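Local coordinates for diaminopropionate ammonia-lyase (Escherichia coli, PDB 4D9K), which catalyses the pyridoxal phosphate-dependent elimination of ammonia from both L- and D-2,3-diaminopropionate, giving pyruvate, and works as a homodimer, at residues T118-H123 and M166-T171; A147-D152 and T380-Y385; L229-G234 and I257-K262; G337-V342 and S375-T380. All coordinates share one frame; numbering follows the deposited sequence.

In the fold
Contacts 1, 3 and 4 are buried and contact 2 lies at the surface. Contacts 1 and 3 start from the ends of strands in different sheets: strand 114-118 of the four-stranded sheet and the pair 226-230 and 254-260 of the six-stranded one. Contact 3 is accordingly backbone pairing with apolar filling, while contact 1 packs a tyrosine and threonines against a turn. Contact 4 joins two glycine-containing loops through a buried glutamate. Contact 2 is charged and hydrated, at the starts of helices 148-155 and 382-391. T380 belongs to contacts 2 and 4; N122 of contact 1 and Q230 of contact 3 both hydrogen-bond into contact 4.

Contact 1 (T118-H123 and M166-T171); sequences TTDGNH and MNYDDT
The carbonyl oxygen of T171 is gripped by two threonine hydroxyls: T118 OG1 donates to T171 O at 2.9 Å, a weak bond, and T175 OG1, one turn further along helix 168-182, bonds to the same oxygen. The hydroxyls of T118 and T175 are also hydrogen-bonded to each other, so the end of strand 114-118 is fastened to this helix by a small closed set of polar atoms. With T118 CG2 anti to the backbone N (chi1 -55° for OG1), the methyl faces the helix beside the hydroxyl and meets T171 CG2 at 3.7 Å. The same methyl lies 3.7 Å from Y168 CE1, coming at the ring obliquely.

Y168 reaches along the turn with its ring. T119 CA stands at the ring edge, 4.2 Å from Y168 CE1. The D120 side chain runs at about a right angle to that of Y168, the carboxylate and ring planes being 34° apart, with D120 OD1 4.0 Å from Y168 CD1. Beyond the segments, Q188 accepts from T118 N and bonds weakly to Y168 OH. The turn itself is an ST turn: G121 N donates to T119 OG1 at 3.0 Å, and G121 then serves as N-cap of helix 122-133.

D120 is thought to be the proton acceptor for the L-isomer. It touches the tyrosine by van der Waals contact alone here, and the T118 bond shortly before it in the chain and the ST turn that spans it probably help set where its carboxylate stands.

Contact 2 (A147-D152 and T380-Y385); sequences AQERVD and TDVKHY
E149 OE1 accepts from V382 N at 2.8 Å, nearly straight at 161°, on its syn lone pair, so a carboxylate from the first turn of helix 148-155 takes up an amide at the start of helix 382-391. A water extends the grip by donating to both E149 and D381. It stands between two carboxylates that would otherwise probably repel, E149 OE1 and D381 OD1 being like charges 4.1 Å apart. D381 is itself the N-cap of its helix; H384 N donates to D381 OD1 at 2.9 Å, reaching it from above the carboxylate plane.

R150 works alongside. Its chain is extended from CG to NE, and R150 NH2 donates to T380 OG1 at 3.0 Å, the hydroxyl lying 17° out of the guanidinium plane. T380 OG1 has a stronger partner in E377, to which it donates. Over one guanidinium face sits D381 CB, 3.8 Å from R150 NH1, while the D381 carboxylate is turned almost perpendicular to that plane and meets R150 by charge alone. An alanine in place of R150 would probably leave T380 OG1 without its donor and uncover the flank of D381.

The packing outside this core is light: E149 OE2 rests 3.6 Å from V382 CG2, and A147 CB comes up to D381. A second water donates to T380 O and, weakly, to E149 O. Behind helix 148-155 lie strands 137-142 and 160-163, touched by V151; helix 382-391 leans on helix 314-325, and V382 also packs on Y328 of the second subunit.

Contact 3 (L229-G234 and I257-K262); sequences LQAGVG and IVEPDK. With PO4 (phosphate ion), chain E.
V258 N donates to L229 O at 2.8 Å and A231 N to V258 O at 2.7 Å, the two main-chain bonds that join strands 226-230 and 254-260 in parallel. Each oxygen has a second, softer neighbour: the CA-H groups of I257 and Q230 point at L229 O and V258 O respectively.

On one face of the sheet the apolar ends meet. I257 CD1 reaches back over L229, 3.9 Å from L229 CB, and I257 CG2 lies 3.9 Å from A231 CB. With its CG2 anti to the backbone N, I257 can offer one branch to each of these partners. The aliphatic part of E259 closes the row, its CG 3.7 Å from A231 CB.

Past A231 the chain leaves the strand in a type II' turn ending at G234, the N-cap of helix 235-248. The positive phi of G232 suits glycine, and a side chain there would run into the bound phosphate. That ion receives G234 N on O3 at 3.0 Å, two weak bonds from V233 N, and a further hydrogen bond from M236 N. The ion probably comes from the crystallisation liquor, but its site is consistent with the place where enzymes of this fold hold the cofactor phosphate.

The strands form a beta-alpha-beta unit with helix 235-248, which packs on L229. Helix 342-352 covers Q230 and V258 on the other face, and strand 308-312 flanks 254-260 on its far edge.

Contact 4 (G337-V342 and S375-T380); sequences GESGAV and STEGDT
E377 turns its carboxylate across the backbone of the 337-342 loop, and nearly everything else here is arranged around it. Its CG sits between the backbone N and carbonyl carbon (chi1 63°) and the chain then runs extended, which carries CG past G340 N and brings OE2 to S339 N at 3.0 Å. The amide meets OE2 on its anti side, 25° out of the carboxylate plane, and S339 CB lies beside the same oxygen at 3.5 Å. The other oxygen, E377 OE1, is approached from above that plane by T380 OG1, which donates to it at 2.6 Å; N122 ND2 also bonds to OE1. Both oxygens of this buried acid thus have donors, and G337 N donates to E377 O as well, at 2.9 Å.

The contact brings the loop after strand 370-375 of the six-stranded sheet against the loop that leads into helix 342-352, near the cofactor-carrying K77: the side chain of T376 is about 7 Å from that of K77. Two glycines allow the close fit. A side chain on G337 would strike G378 O, and one on G340 would strike E377 O. A leucine in place of E377 is likely to leave S339 N, T380 OG1 and N122 ND2 without this acceptor.

T376 OG1 comes over G340 CA at 3.3 Å. At the carbonyl of G340, S375 CA points its hydrogen at G340 O, 3.2 Å away and almost straight at 171°, while Q230 NE2 is hydrogen-bonded to S339 O.

Contact 1 (T118-H123 and M166-T171)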
loop_
_atom_site.group_PDB
_atom_site.type_symbol
_atom_site.label_atom_id
_atom_site.label_comp_id
_atom_site.label_asym_id
_atom_site.label_seq_id
_atom_site.Cartn_x
_atom_site.Cartn_y
_atom_site.Cartn_z
ATOM N N THR A 118 21.619 -21.613 12.771
ATOM C CA THR A 118 20.338 -21.921 12.159
ATOM C C THR A 118 19.487 -20.653 12.147
ATOM O O THR A 118 19.533 -19.859 13.088
ATOM C CB THR A 118 19.609 -23.047 12.919
ATOM O OG1 THR A 118 20.465 -24.189 13.011
ATOM C CG2 THR A 118 18.327 -23.451 12.208
ATOM N N THR A 119 18.725 -20.459 11.072
ATOM C CA THR A 119 17.851 -19.295 10.957
ATOM C C THR A 119 16.574 -19.568 10.167
ATOM O O THR A 119 16.531 -20.463 9.315
ATOM C CB THR A 119 18.589 -18.088 10.332
ATOM O OG1 THR A 119 17.854 -16.885 10.596
ATOM C CG2 THR A 119 18.757 -18.259 8.823
ATOM N N ASP A 120 15.537 -18.790 10.476
ATOM C CA ASP A 120 14.326 -18.727 9.666
ATOM C C ASP A 120 14.494 -17.704 8.551
ATOM O O ASP A 120 13.732 -17.704 7.581
ATOM C CB ASP A 120 13.119 -18.350 10.524
ATOM C CG ASP A 120 12.631 -19.497 11.382
ATOM O OD1 ASP A 120 12.500 -20.628 10.858
ATOM O OD2 ASP A 120 12.367 -19.262 12.579
ATOM N N GLY A 121 15.486 -16.827 8.699
ATOM C CA GLY A 121 15.797 -15.839 7.677
ATOM C C GLY A 121 16.716 -14.727 8.139
ATOM O O GLY A 121 17.908 -14.719 7.813
ATOM N N ASN A 122 16.157 -13.793 8.906
ATOM C CA ASN A 122 16.837 -12.535 9.236
ATOM C C ASN A 122 18.121 -12.673 10.047
ATOM O O ASN A 122 19.133 -12.059 9.707
ATOM C CB ASN A 122 15.873 -11.563 9.925
ATOM C CG ASN A 122 14.765 -11.090 9.005
ATOM O OD1 ASN A 122 14.974 -10.910 7.808
ATOM N ND2 ASN A 122 13.579 -10.873 9.566
ATOM N N HIS A 123 18.074 -13.477 11.111
ATOM C CA HIS A 123 19.223 -13.659 12.001
ATOM C C HIS A 123 20.457 -14.139 11.281
ATOM O O HIS A 123 21.533 -13.559 11.437
ATOM C CB HIS A 123 18.872 -14.597 13.156
ATOM C CG HIS A 123 20.076 -15.087 13.928
ATOM N ND1 HIS A 123 20.788 -14.287 14.751
ATOM C CD2 HIS A 123 20.690 -16.339 13.965
ATOM C CE1 HIS A 123 21.801 -14.990 15.288
ATOM N NE2 HIS A 123 21.742 -16.246 14.804
ATOM N N MET A 166 14.412 -31.092 8.038
ATOM C CA MET A 166 13.989 -31.102 9.436
ATOM C C MET A 166 13.400 -29.751 9.842
ATOM O O MET A 166 13.491 -28.776 9.093
ATOM C CB MET A 166 15.180 -31.435 10.341
ATOM C CG MET A 166 15.758 -32.830 10.150
ATOM S SD MET A 166 17.373 -33.024 10.933
ATOM C CE MET A 166 18.437 -32.223 9.736
ATOM N N ASN A 167 12.794 -29.702 11.029
ATOM C CA ASN A 167 12.302 -28.448 11.607
ATOM C C ASN A 167 13.439 -27.629 12.224
ATOM O O ASN A 167 14.602 -28.028 12.152
ATOM C CB ASN A 167 11.187 -28.714 12.630
ATOM C CG ASN A 167 11.589 -29.722 13.696
ATOM O OD1 ASN A 167 12.508 -29.486 14.485
ATOM N ND2 ASN A 167 10.887 -30.850 13.733
ATOM N N TYR A 168 13.097 -26.493 12.830
ATOM C CA TYR A 168 14.086 -25.584 13.419
ATOM C C TYR A 168 14.965 -26.247 14.487
ATOM O O TYR A 168 16.194 -26.195 14.397
ATOM C CB TYR A 168 13.396 -24.338 13.988
ATOM C CG TYR A 168 14.348 -23.246 14.439
ATOM C CD1 TYR A 168 14.886 -22.342 13.523
ATOM C CD2 TYR A 168 14.700 -23.109 15.784
ATOM C CE1 TYR A 168 15.752 -21.338 13.929
ATOM C CE2 TYR A 168 15.565 -22.107 16.200
ATOM C CZ TYR A 168 16.091 -21.227 15.269
ATOM O OH TYR A 168 16.952 -20.230 15.672
ATOM N N ASP A 169 14.328 -26.870 15.481
ATOM C CA ASP A 169 15.024 -27.459 16.633
ATOM C C ASP A 169 16.065 -28.522 16.265
ATOM O O ASP A 169 17.167 -28.535 16.822
ATOM C CB ASP A 169 14.012 -28.031 17.635
ATOM C CG ASP A 169 13.226 -26.950 18.367
ATOM O OD1 ASP A 169 13.293 -25.766 17.967
ATOM O OD2 ASP A 169 12.535 -27.293 19.351
ATOM N N ASP A 170 15.711 -29.404 15.333
ATOM C CA ASP A 170 16.618 -30.452 14.862
ATOM C C ASP A 170 17.780 -29.858 14.071
ATOM O O ASP A 170 18.905 -30.357 14.133
ATOM C CB ASP A 170 15.868 -31.473 13.999
ATOM C CG ASP A 170 14.707 -32.129 14.733
ATOM O OD1 ASP A 170 14.867 -32.498 15.918
ATOM O OD2 ASP A 170 13.632 -32.286 14.117
ATOM N N THR A 171 17.491 -28.784 13.338
ATOM C CA THR A 171 18.486 -28.090 12.522
ATOM C C THR A 171 19.484 -27.312 13.391
ATOM O O THR A 171 20.638 -27.128 13.002
ATOM C CB THR A 171 17.806 -27.170 11.485
ATOM O OG1 THR A 171 16.742 -27.884 10.843
ATOM C CG2 THR A 171 18.793 -26.711 10.423
#

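Contact 2 (A147-D152 and T380-Y385)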
loop_
_atom_site.group_PDB
_atom_site.type_symbol
_atom_site.label_atom_id
_atom_site.label_comp_id
_atom_site.label_asym_id
_atom_site.label_seq_id
_atom_site.Cartn_x
_atom_site.Cartn_y
_atom_site.Cartn_z
ATOM N N ALA A 147 11.808 -20.057 2.605
ATOM C CA ALA A 147 11.693 -19.326 1.343
ATOM C C ALA A 147 13.026 -19.279 0.593
ATOM O O ALA A 147 14.060 -18.937 1.173
ATOM C CB ALA A 147 11.160 -17.921 1.588
ATOM N N GLN A 148 12.988 -19.635 -0.691
ATOM C CA GLN A 148 14.176 -19.630 -1.548
ATOM C C GLN A 148 14.838 -18.248 -1.620
ATOM O O GLN A 148 16.067 -18.156 -1.620
ATOM C CB GLN A 148 13.834 -20.150 -2.950
ATOM C CG GLN A 148 15.036 -20.410 -3.853
ATOM C CD GLN A 148 15.917 -21.551 -3.371
ATOM O OE1 GLN A 148 15.429 -22.614 -2.986
ATOM N NE2 GLN A 148 17.227 -21.336 -3.402
ATOM N N GLU A 149 14.031 -17.185 -1.666
ATOM C CA GLU A 149 14.555 -15.812 -1.644
ATOM C C GLU A 149 15.444 -15.576 -0.423
ATOM O O GLU A 149 16.465 -14.890 -0.516
ATOM C CB GLU A 149 13.428 -14.767 -1.685
ATOM C CG GLU A 149 13.917 -13.356 -2.018
ATOM C CD GLU A 149 12.902 -12.248 -1.741
ATOM O OE1 GLU A 149 11.701 -12.533 -1.552
ATOM O OE2 GLU A 149 13.315 -11.069 -1.724
ATOM N N ARG A 150 15.058 -16.153 0.714
ATOM C CA ARG A 150 15.835 -16.029 1.945
ATOM C C ARG A 150 17.126 -16.851 1.879
ATOM O O ARG A 150 18.177 -16.405 2.346
ATOM C CB ARG A 150 14.990 -16.398 3.170
ATOM C CG ARG A 150 13.866 -15.411 3.457
ATOM C CD ARG A 150 13.241 -15.635 4.824
ATOM N NE ARG A 150 12.424 -14.493 5.245
ATOM C CZ ARG A 150 11.098 -14.506 5.370
ATOM N NH1 ARG A 150 10.403 -15.608 5.119
ATOM N NH2 ARG A 150 10.461 -13.410 5.755
ATOM N N VAL A 151 17.046 -18.038 1.280
ATOM C CA VAL A 151 18.231 -18.867 1.025
ATOM C C VAL A 151 19.176 -18.140 0.063
ATOM O O VAL A 151 20.394 -18.175 0.237
ATOM C CB VAL A 151 17.849 -20.266 0.470
ATOM C CG1 VAL A 151 19.088 -21.093 0.149
ATOM C CG2 VAL A 151 16.973 -21.018 1.461
ATOM N N ASP A 152 18.601 -17.463 -0.931
ATOM C CA ASP A 152 19.375 -16.712 -1.925
ATOM C C ASP A 152 20.043 -15.452 -1.365
ATOM O O ASP A 152 21.152 -15.109 -1.775
ATOM C CB ASP A 152 18.507 -16.351 -3.139
ATOM C CG ASP A 152 18.138 -17.568 -3.982
ATOM O OD1 ASP A 152 18.931 -18.531 -4.049
ATOM O OD2 ASP A 152 17.048 -17.554 -4.589
ATOM N N THR A 380 11.098 -8.969 3.353
ATOM C CA THR A 380 12.180 -9.952 3.269
ATOM C C THR A 380 11.769 -11.170 2.434
ATOM O O THR A 380 12.613 -11.875 1.879
ATOM C CB THR A 380 12.676 -10.373 4.670
ATOM O OG1 THR A 380 11.556 -10.642 5.528
ATOM C CG2 THR A 380 13.507 -9.253 5.288
ATOM N N ASP A 381 10.462 -11.398 2.353
ATOM C CA ASP A 381 9.896 -12.349 1.413
ATOM C C ASP A 381 8.883 -11.605 0.542
ATOM O O ASP A 381 7.719 -11.422 0.916
ATOM C CB ASP A 381 9.283 -13.556 2.145
ATOM C CG ASP A 381 8.493 -14.471 1.223
ATOM O OD1 ASP A 381 8.248 -14.100 0.055
ATOM O OD2 ASP A 381 8.095 -15.562 1.682
ATOM N N VAL A 382 9.363 -11.198 -0.630
ATOM C CA VAL A 382 8.641 -10.356 -1.579
ATOM C C VAL A 382 7.358 -11.018 -2.072
ATOM O O VAL A 382 6.312 -10.364 -2.190
ATOM C CB VAL A 382 9.580 -9.962 -2.748
ATOM C CG1 VAL A 382 8.811 -9.563 -3.996
ATOM C CG2 VAL A 382 10.502 -8.832 -2.308
ATOM N N LYS A 383 7.448 -12.322 -2.342
ATOM C CA LYS A 383 6.314 -13.107 -2.791
ATOM C C LYS A 383 5.178 -13.044 -1.773
ATOM O O LYS A 383 4.060 -12.661 -2.107
ATOM C CB LYS A 383 6.750 -14.551 -3.048
ATOM C CG LYS A 383 5.611 -15.503 -3.358
ATOM C CD LYS A 383 6.114 -16.830 -3.918
ATOM C CE LYS A 383 4.950 -17.747 -4.251
ATOM N NZ LYS A 383 4.051 -17.945 -3.074
ATOM N N HIS A 384 5.476 -13.413 -0.530
ATOM C CA HIS A 384 4.504 -13.341 0.555
ATOM C C HIS A 384 4.015 -11.916 0.788
ATOM O O HIS A 384 2.811 -11.686 0.935
ATOM C CB HIS A 384 5.098 -13.961 1.820
ATOM C CG HIS A 384 4.216 -13.837 3.032
ATOM N ND1 HIS A 384 3.248 -14.721 3.312
ATOM C CD2 HIS A 384 4.177 -12.871 4.042
ATOM C CE1 HIS A 384 2.616 -14.351 4.444
ATOM N NE2 HIS A 384 3.186 -13.217 4.889
ATOM N N TYR A 385 4.928 -10.946 0.782
ATOM C CA TYR A 385 4.541 -9.537 0.990
ATOM C C TYR A 385 3.473 -9.066 -0.011
ATOM O O TYR A 385 2.448 -8.505 0.384
ATOM C CB TYR A 385 5.756 -8.599 0.961
ATOM C CG TYR A 385 5.385 -7.153 1.245
ATOM C CD1 TYR A 385 5.227 -6.702 2.553
ATOM C CD2 TYR A 385 5.158 -6.250 0.205
ATOM C CE1 TYR A 385 4.871 -5.376 2.821
ATOM C CE2 TYR A 385 4.797 -4.933 0.457
ATOM C CZ TYR A 385 4.657 -4.502 1.762
ATOM O OH TYR A 385 4.298 -3.209 2.013
HETATM O O HOH W 1 10.045 -14.641 -2.096
HETATM O O HOH W 2 15.326 -12.301 1.518
#

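Contact 3 (L229-G234 and I257-K262)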
loop_
_atom_site.group_PDB
_atom_site.type_symbol
_atom_site.label_atom_id
_atom_site.label_comp_id
_atom_site.label_asym_id
_atom_site.label_seq_id
_atom_site.Cartn_x
_atom_site.Cartn_y
_atom_site.Cartn_z
ATOM N N LEU A 229 5.843 -4.895 21.349
ATOM C CA LEU A 229 7.013 -5.633 20.917
ATOM C C LEU A 229 6.588 -7.030 20.515
ATOM O O LEU A 229 5.980 -7.755 21.316
ATOM C CB LEU A 229 8.063 -5.680 22.032
ATOM C CG LEU A 229 8.524 -4.331 22.600
ATOM C CD1 LEU A 229 9.310 -4.534 23.885
ATOM C CD2 LEU A 229 9.337 -3.537 21.580
ATOM N N GLN A 230 6.885 -7.388 19.267
ATOM C CA GLN A 230 6.628 -8.739 18.768
ATOM C C GLN A 230 7.546 -9.723 19.471
ATOM O O GLN A 230 8.730 -9.439 19.675
ATOM C CB GLN A 230 6.759 -8.843 17.239
ATOM C CG GLN A 230 7.962 -8.157 16.610
ATOM C CD GLN A 230 7.677 -6.717 16.231
ATOM O OE1 GLN A 230 7.597 -5.844 17.092
ATOM N NE2 GLN A 230 7.534 -6.463 14.933
ATOM N N ALA A 231 6.985 -10.871 19.846
ATOM C CA ALA A 231 7.651 -11.805 20.753
ATOM C C ALA A 231 8.782 -12.618 20.124
ATOM O O ALA A 231 9.854 -12.737 20.717
ATOM C CB ALA A 231 6.632 -12.723 21.411
ATOM N N GLY A 232 8.547 -13.184 18.944
ATOM C CA GLY A 232 9.547 -14.041 18.289
ATOM C C GLY A 232 10.159 -15.026 19.273
ATOM O O GLY A 232 9.438 -15.792 19.910
ATOM N N VAL A 233 11.484 -14.989 19.424
ATOM C CA VAL A 233 12.163 -15.860 20.391
ATOM C C VAL A 233 12.429 -15.164 21.726
ATOM O O VAL A 233 12.955 -15.773 22.656
ATOM C CB VAL A 233 13.454 -16.517 19.823
ATOM C CG1 VAL A 233 13.156 -17.252 18.523
ATOM C CG2 VAL A 233 14.571 -15.497 19.635
ATOM N N GLY A 234 12.057 -13.890 21.820
ATOM C CA GLY A 234 12.162 -13.159 23.075
ATOM C C GLY A 234 13.358 -12.234 23.192
ATOM O O GLY A 234 13.390 -11.371 24.076
ATOM N N ILE A 257 3.378 -7.285 24.816
ATOM C CA ILE A 257 4.168 -8.263 24.082
ATOM C C ILE A 257 3.237 -9.073 23.205
ATOM O O ILE A 257 2.319 -9.738 23.694
ATOM C CB ILE A 257 4.992 -9.182 25.014
ATOM C CG1 ILE A 257 5.874 -8.353 25.959
ATOM C CG2 ILE A 257 5.809 -10.197 24.211
ATOM C CD1 ILE A 257 6.779 -7.344 25.281
ATOM N N VAL A 258 3.484 -8.998 21.901
ATOM C CA VAL A 258 2.572 -9.532 20.910
ATOM C C VAL A 258 3.124 -10.842 20.377
ATOM O O VAL A 258 4.236 -10.894 19.847
ATOM C CB VAL A 258 2.338 -8.530 19.760
ATOM C CG1 VAL A 258 1.297 -9.065 18.793
ATOM C CG2 VAL A 258 1.905 -7.174 20.310
ATOM N N GLU A 259 2.337 -11.897 20.537
ATOM C CA GLU A 259 2.722 -13.227 20.095
ATOM C C GLU A 259 1.717 -13.736 19.066
ATOM O O GLU A 259 0.569 -14.025 19.410
ATOM C CB GLU A 259 2.790 -14.167 21.294
ATOM C CG GLU A 259 3.873 -15.226 21.190
ATOM C CD GLU A 259 4.469 -15.581 22.543
ATOM O OE1 GLU A 259 3.904 -15.160 23.587
ATOM O OE2 GLU A 259 5.510 -16.282 22.556
ATOM N N PRO A 260 2.140 -13.816 17.789
ATOM C CA PRO A 260 1.299 -14.364 16.722
ATOM C C PRO A 260 1.052 -15.867 16.904
ATOM O O PRO A 260 1.944 -16.584 17.357
ATOM C CB PRO A 260 2.111 -14.086 15.453
ATOM C CG PRO A 260 3.519 -13.923 15.918
ATOM C CD PRO A 260 3.411 -13.280 17.269
ATOM N N ASP A 261 -0.153 -16.316 16.549
ATOM C CA ASP A 261 -0.621 -17.696 16.781
ATOM C C ASP A 261 0.367 -18.804 16.430
ATOM O O ASP A 261 0.553 -19.738 17.216
ATOM C CB ASP A 261 -1.956 -17.946 16.065
ATOM C CG ASP A 261 -3.157 -17.820 16.993
ATOM O OD1 ASP A 261 -2.972 -17.482 18.182
ATOM O OD2 ASP A 261 -4.293 -18.074 16.533
ATOM N N LYS A 262 0.991 -18.705 15.258
ATOM C CA LYS A 262 1.963 -19.708 14.818
ATOM C C LYS A 262 3.314 -19.075 14.480
ATOM O O LYS A 262 4.310 -19.303 15.173
ATOM C CB LYS A 262 1.422 -20.510 13.625
HETATM P P PO4 E . 13.287 -12.129 18.268
HETATM O O1 PO4 E . 13.622 -13.359 17.453
HETATM O O2 PO4 E . 14.456 -11.661 19.083
HETATM O O3 PO4 E . 12.175 -12.483 19.217
HETATM O O4 PO4 E . 12.872 -11.022 17.328
#

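Contact 4 (G337-V342 and S375-T380)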
loop_
_atom_site.group_PDB
_atom_site.type_symbol
_atom_site.label_atom_id
_atom_site.label_comp_id
_atom_site.label_asym_id
_atom_site.label_seq_id
_atom_site.Cartn_x
_atom_site.Cartn_y
_atom_site.Cartn_z
ATOM N N GLY A 337 7.266 -6.520 6.752
ATOM C CA GLY A 337 6.996 -7.945 6.560
ATOM C C GLY A 337 6.106 -8.547 7.632
ATOM O O GLY A 337 5.628 -7.840 8.526
ATOM N N GLU A 338 5.893 -9.860 7.554
ATOM C CA GLU A 338 4.987 -10.557 8.475
ATOM C C GLU A 338 5.333 -10.368 9.954
ATOM O O GLU A 338 4.452 -10.095 10.769
ATOM C CB GLU A 338 4.891 -12.054 8.146
ATOM C CG GLU A 338 3.941 -12.810 9.070
ATOM C CD GLU A 338 3.543 -14.180 8.549
ATOM O OE1 GLU A 338 4.417 -14.915 8.032
ATOM O OE2 GLU A 338 2.348 -14.524 8.676
ATOM N N SER A 339 6.610 -10.528 10.293
ATOM C CA SER A 339 7.061 -10.379 11.671
ATOM C C SER A 339 7.134 -8.912 12.088
ATOM O O SER A 339 7.020 -8.592 13.274
ATOM C CB SER A 339 8.420 -11.042 11.861
ATOM O OG SER A 339 8.321 -12.447 11.715
ATOM N N GLY A 340 7.304 -8.031 11.106
ATOM C CA GLY A 340 7.514 -6.611 11.367
ATOM C C GLY A 340 6.268 -5.816 11.703
ATOM O O GLY A 340 6.336 -4.859 12.468
ATOM N N ALA A 341 5.131 -6.217 11.137
ATOM C CA ALA A 341 3.910 -5.401 11.152
ATOM C C ALA A 341 2.887 -5.727 12.239
ATOM O O ALA A 341 1.900 -4.991 12.403
ATOM C CB ALA A 341 3.242 -5.451 9.788
ATOM N N VAL A 342 3.119 -6.805 12.985
ATOM C CA VAL A 342 2.109 -7.321 13.912
ATOM C C VAL A 342 1.770 -6.372 15.076
ATOM O O VAL A 342 0.610 -6.280 15.484
ATOM C CB VAL A 342 2.437 -8.745 14.403
ATOM C CG1 VAL A 342 3.628 -8.754 15.341
ATOM C CG2 VAL A 342 1.216 -9.364 15.069
ATOM N N SER A 375 8.846 -1.930 13.602
ATOM C CA SER A 375 8.752 -2.730 12.392
ATOM C C SER A 375 10.107 -3.390 12.160
ATOM O O SER A 375 11.015 -2.800 11.562
ATOM C CB SER A 375 8.317 -1.896 11.185
ATOM O OG SER A 375 8.189 -2.729 10.040
ATOM N N THR A 376 10.227 -4.609 12.670
ATOM C CA THR A 376 11.491 -5.333 12.731
ATOM C C THR A 376 12.048 -5.758 11.375
ATOM O O THR A 376 13.250 -5.994 11.248
ATOM C CB THR A 376 11.341 -6.605 13.576
ATOM O OG1 THR A 376 10.158 -7.300 13.166
ATOM C CG2 THR A 376 11.249 -6.260 15.047
ATOM N N GLU A 377 11.180 -5.884 10.376
ATOM C CA GLU A 377 11.610 -6.320 9.048
ATOM C C GLU A 377 10.760 -5.712 7.945
ATOM O O GLU A 377 9.579 -5.433 8.144
ATOM C CB GLU A 377 11.615 -7.859 8.936
ATOM C CG GLU A 377 10.250 -8.518 9.107
ATOM C CD GLU A 377 10.162 -9.915 8.509
ATOM O OE1 GLU A 377 11.198 -10.479 8.082
ATOM O OE2 GLU A 377 9.036 -10.458 8.464
ATOM N N GLY A 378 11.375 -5.495 6.785
ATOM C CA GLY A 378 10.641 -5.110 5.588
ATOM C C GLY A 378 10.195 -6.333 4.806
ATOM O O GLY A 378 9.991 -7.413 5.377
ATOM N N ASP A 379 10.055 -6.161 3.496
ATOM C CA ASP A 379 9.579 -7.220 2.630
ATOM C C ASP A 379 10.705 -8.218 2.323
ATOM O O ASP A 379 11.201 -8.290 1.200
ATOM C CB ASP A 379 8.942 -6.646 1.350
ATOM C CG ASP A 379 9.904 -5.787 0.538
ATOM O OD1 ASP A 379 10.831 -5.171 1.124
ATOM O OD2 ASP A 379 9.714 -5.721 -0.697
ATOM N N THR A 380 11.098 -8.969 3.353
ATOM C CA THR A 380 12.180 -9.952 3.269
ATOM C C THR A 380 11.769 -11.170 2.434
ATOM O O THR A 380 12.613 -11.875 1.879
ATOM C CB THR A 380 12.676 -10.373 4.670
ATOM O OG1 THR A 380 11.556 -10.642 5.528
ATOM C CG2 THR A 380 13.507 -9.253 5.288
#